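Local structure of secretin XcpQ (Pseudomonas aeruginosa, 4E9J) at residues 116-121 / 165-170; 153-156 / 162-165. The protein forms, through its full-length subunits, the outer-membrane channel of a type II secretion system, with the periplasmic N0, N1 and N2 domains present here. One frame throughout, in Å; residues are numbered along the deposited sequence.

Overall arrangement
Contacts 1 and 2 lie in the N1 domain, between helix 157-171 and one face of a sheet, their centres about 9 Å apart. Both are buried. Contact 1 takes the later turns of the helix to strand 114-119 and is purely aliphatic; contact 2 takes an earlier turn to the neighbouring strand 150-155, where an aspartate joins the isoleucines near the strand-to-helix turn. Ile118 CD1 and Ile153 CG1, 4.1 Å apart, join the two into one apolar layer. Nearer the border of that layer the chemistry becomes ionic: Arg116 NH1 reaches Glu164 OE1 at 2.8 Å in a salt bridge between strand 114-119 and the helix.

Contact 1. Residues 116-121 / 165-170; sequences RVIQVQ and DVIRQL
Ile167 bridges two residues of 116-121, meeting Ile118 with the end of its longer branch and Val120 with its shorter one. Its CD1 lies 3.8 Å from Ile118 CD1, so the two isoleucines touch by their terminal methyls, and the same Ile167 CD1 is 4.1 Å from Ile118 CG2. The side chains of this pair meet at a slant. On the helix residue, CG1 stands beside the backbone N and opposite the carbonyl carbon (chi1 -67°), which leaves CG2 to face the end of the strand; there Ile167 CG2 and Val120 CG2 come to 3.9 Å, with the valine set at about a right angle to the isoleucine. Helix 157-171 thus packs on the sheet of N1, a KH-like domain of order strand-helix-strand-strand-helix in which helices 125-132 and 157-171 accompany strands 114-119, 141-145 and 150-155. The backbones stay well apart, 7.6 Å between Val120 CA and Ile167 CA, and no hydrogen bond joins the two segments. Leu151 of the adjacent strand and Ile132 of the other helix also touch Ile167, while Val120 packs on Val125 and Leu128, extending the apolar core between both helices and the sheet. Just past the strand, the backbone O of Val120 accepts a hydrogen bond from Asn149 ND2.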
loop_
_atom_site.group_PDB
_atom_site.type_symbol
_atom_site.label_atom_id
_atom_site.label_comp_id
_atom_site.label_asym_id
_atom_site.label_seq_id
_atom_site.Cartn_x
_atom_site.Cartn_y
_atom_site.Cartn_z
ATOM N N ARG A 116 7.588 -7.167 15.193
ATOM C CA ARG A 116 8.381 -6.227 15.966
ATOM C C ARG A 116 8.009 -4.771 15.682
ATOM O O ARG A 116 7.803 -4.428 14.524
ATOM C CB ARG A 116 9.872 -6.420 15.628
ATOM C CG ARG A 116 10.754 -5.736 16.652
ATOM C CD ARG A 116 12.207 -5.805 16.320
ATOM N NE ARG A 116 12.739 -7.157 16.484
ATOM C CZ ARG A 116 14.009 -7.487 16.308
ATOM N NH1 ARG A 116 14.896 -6.567 15.934
ATOM N NH2 ARG A 116 14.403 -8.749 16.480
ATOM N N VAL A 117 7.932 -3.919 16.722
ATOM C CA VAL A 117 7.703 -2.484 16.580
ATOM C C VAL A 117 9.093 -1.846 16.582
ATOM O O VAL A 117 9.898 -2.127 17.469
ATOM C CB VAL A 117 6.831 -1.908 17.720
ATOM C CG1 VAL A 117 6.643 -0.400 17.551
ATOM C CG2 VAL A 117 5.473 -2.590 17.782
ATOM N N ILE A 118 9.383 -1.016 15.586
ATOM C CA ILE A 118 10.678 -0.346 15.415
ATOM C C ILE A 118 10.413 1.131 15.539
ATOM O O ILE A 118 9.723 1.684 14.698
ATOM C CB ILE A 118 11.327 -0.688 14.037
ATOM C CG1 ILE A 118 11.540 -2.214 13.901
ATOM C CG2 ILE A 118 12.676 0.022 13.878
ATOM C CD1 ILE A 118 12.173 -2.690 12.565
ATOM N N GLN A 119 10.912 1.783 16.583
ATOM C CA GLN A 119 10.712 3.218 16.705
ATOM C C GLN A 119 11.761 3.902 15.821
ATOM O O GLN A 119 12.868 3.398 15.682
ATOM C CB GLN A 119 10.854 3.669 18.162
ATOM C CG GLN A 119 10.377 5.106 18.387
ATOM C CD GLN A 119 9.706 5.255 19.721
ATOM O OE1 GLN A 119 10.361 5.484 20.735
ATOM N NE2 GLN A 119 8.396 5.070 19.763
ATOM N N VAL A 120 11.357 4.967 15.132
ATOM C CA VAL A 120 12.217 5.774 14.245
ATOM C C VAL A 120 12.431 7.099 14.971
ATOM O O VAL A 120 11.480 7.694 15.456
ATOM C CB VAL A 120 11.562 5.941 12.853
ATOM C CG1 VAL A 120 12.411 6.811 11.936
ATOM C CG2 VAL A 120 11.330 4.567 12.214
ATOM N N GLN A 121 13.677 7.544 15.058
ATOM C CA GLN A 121 14.046 8.740 15.808
ATOM C C GLN A 121 13.893 10.081 15.101
ATOM O O GLN A 121 13.251 10.968 15.650
ATOM C CB GLN A 121 15.509 8.593 16.293
ATOM N N ASP A 165 18.719 -2.350 10.779
ATOM C CA ASP A 165 19.964 -1.640 10.404
ATOM C C ASP A 165 19.740 -0.707 9.217
ATOM O O ASP A 165 20.349 0.355 9.182
ATOM C CB ASP A 165 21.105 -2.611 10.067
ATOM N N VAL A 166 18.883 -1.095 8.253
ATOM C CA VAL A 166 18.584 -0.283 7.061
ATOM C C VAL A 166 17.822 0.963 7.498
ATOM O O VAL A 166 18.127 2.060 7.039
ATOM C CB VAL A 166 17.817 -1.105 5.985
ATOM C CG1 VAL A 166 17.293 -0.214 4.854
ATOM C CG2 VAL A 166 18.704 -2.208 5.421
ATOM N N ILE A 167 16.862 0.796 8.402
ATOM C CA ILE A 167 16.090 1.911 8.965
ATOM C C ILE A 167 17.033 2.868 9.691
ATOM O O ILE A 167 16.950 4.066 9.458
ATOM C CB ILE A 167 14.930 1.425 9.883
ATOM C CG1 ILE A 167 13.862 0.679 9.059
ATOM C CG2 ILE A 167 14.301 2.616 10.622
ATOM C CD1 ILE A 167 12.937 -0.150 9.825
ATOM N N ARG A 168 17.945 2.342 10.540
ATOM C CA ARG A 168 18.900 3.195 11.262
ATOM C C ARG A 168 19.770 4.016 10.310
ATOM O O ARG A 168 20.084 5.166 10.608
ATOM C CB ARG A 168 19.804 2.373 12.201
ATOM N N GLN A 169 20.174 3.431 9.188
ATOM C CA GLN A 169 21.009 4.158 8.230
ATOM C C GLN A 169 20.171 5.171 7.452
ATOM O O GLN A 169 20.616 6.301 7.262
ATOM C CB GLN A 169 21.720 3.189 7.267
ATOM N N LEU A 170 18.962 4.764 6.989
ATOM C CA LEU A 170 18.076 5.666 6.227
ATOM C C LEU A 170 17.630 6.837 7.086
ATOM O O LEU A 170 17.566 7.965 6.595
ATOM C CB LEU A 170 16.827 4.968 5.694
ATOM C CG LEU A 170 16.996 3.998 4.573
ATOM C CD1 LEU A 170 15.694 3.190 4.369
ATOM C CD2 LEU A 170 17.435 4.692 3.332
#

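Contact 2. Residues 153-156 / 162-165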
loop_
_atom_site.group_PDB
_atom_site.type_symbol
_atom_site.label_atom_id
_atom_site.label_comp_id
_atom_site.label_asym_id
_atom_site.label_seq_id
_atom_site.Cartn_x
_atom_site.Cartn_y
_atom_site.Cartn_z
ATOM N N ILE A 153 6.758 -4.398 11.819
ATOM C CA ILE A 153 7.219 -5.330 10.784
ATOM C C ILE A 153 7.024 -6.779 11.248
ATOM O O ILE A 153 7.402 -7.093 12.364
ATOM C CB ILE A 153 8.727 -5.095 10.487
ATOM C CG1 ILE A 153 8.982 -3.611 10.141
ATOM C CG2 ILE A 153 9.240 -6.070 9.378
ATOM C CD1 ILE A 153 10.107 -3.299 9.060
ATOM N N SER A 154 6.554 -7.660 10.358
ATOM C CA SER A 154 6.471 -9.092 10.622
ATOM C C SER A 154 7.387 -9.853 9.670
ATOM O O SER A 154 7.265 -9.690 8.470
ATOM C CB SER A 154 5.054 -9.631 10.500
ATOM O OG SER A 154 4.222 -9.036 11.473
ATOM N N ASP A 155 8.312 -10.658 10.213
ATOM C CA ASP A 155 9.275 -11.464 9.446
ATOM C C ASP A 155 10.037 -12.433 10.379
ATOM O O ASP A 155 9.766 -12.458 11.584
ATOM C CB ASP A 155 10.293 -10.528 8.739
ATOM C CG ASP A 155 10.796 -11.018 7.398
ATOM O OD1 ASP A 155 10.802 -12.240 7.183
ATOM O OD2 ASP A 155 11.321 -10.194 6.627
ATOM N N ARG A 156 11.009 -13.211 9.837
ATOM C CA ARG A 156 11.869 -14.064 10.676
ATOM C C ARG A 156 12.805 -13.130 11.461
ATOM O O ARG A 156 13.268 -12.142 10.892
ATOM C CB ARG A 156 12.692 -15.052 9.817
ATOM N N ARG A 162 18.080 -7.250 10.187
ATOM C CA ARG A 162 18.681 -6.682 8.975
ATOM C C ARG A 162 17.927 -5.427 8.552
ATOM O O ARG A 162 18.567 -4.420 8.247
ATOM C CB ARG A 162 18.721 -7.707 7.826
ATOM N N ILE A 163 16.572 -5.458 8.598
ATOM C CA ILE A 163 15.756 -4.285 8.244
ATOM C C ILE A 163 15.958 -3.161 9.271
ATOM O O ILE A 163 15.992 -1.989 8.898
ATOM C CB ILE A 163 14.268 -4.672 8.033
ATOM C CG1 ILE A 163 14.120 -5.593 6.818
ATOM C CG2 ILE A 163 13.367 -3.408 7.862
ATOM C CD1 ILE A 163 12.834 -6.372 6.790
ATOM N N GLU A 164 16.069 -3.502 10.551
ATOM C CA GLU A 164 16.328 -2.499 11.588
ATOM C C GLU A 164 17.648 -1.705 11.314
ATOM O O GLU A 164 17.669 -0.499 11.560
ATOM C CB GLU A 164 16.297 -3.144 12.986
ATOM C CG GLU A 164 16.269 -2.147 14.135
ATOM C CD GLU A 164 15.589 -2.612 15.412
ATOM O OE1 GLU A 164 15.328 -3.828 15.555
ATOM O OE2 GLU A 164 15.325 -1.748 16.279
ATOM N N ASP A 165 18.719 -2.350 10.779
ATOM C CA ASP A 165 19.964 -1.640 10.404
ATOM C C ASP A 165 19.740 -0.707 9.217
ATOM O O ASP A 165 20.349 0.355 9.182
ATOM C CB ASP A 165 21.105 -2.611 10.067
#
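Ile153 and Ile163 meet closely through two methyls: Ile153 CD1, the end of the longer branch, lies 3.5 Å from Ile163 CG2, tighter than usual for two carbons. Both isoleucines carry CG1 beside the backbone N and CG2 beside the carbonyl carbon, but they differ further out. In Ile163 the chain continues nearly extended, whereas Ile153 has a chi2 of -145°, well away from a staggered value. That twist accompanies the tight methyl contact and suggests some local strain. The two side chains run obliquely to one another, and each uses a different branch: the strand residue offers its terminal methyl, the helix residue its shorter arm.

The longer arm of Ile163 serves a second neighbour. Its CD1 approaches Asp155 OD2 at 4.1 Å, a van der Waals contact in which the carboxylate and the isoleucine lie at about a right angle. The other carboxylate oxygen faces the turn: Arg156 N donates to Asp155 OD1 at 2.8 Å, on the anti side and 34° out of the carboxylate plane. This bond, bent to 145° at the hydrogen, helps fix the rotation of the buried carboxylate; Tyr139 OH adds a weak hydrogen bond to the same oxygen. The carboxylate is thereby held against the N-H of the next residue at the strand-to-helix turn, where Arg156 is the N-cap residue of the following helix.

Strand 150-155 runs between strands 114-119 and 141-145, antiparallel to both. From it Ile153 also touches Leu142 of strand 141-145, while Ile163, on helix 157-171, packs against Leu135 in the loop after helix 125-132.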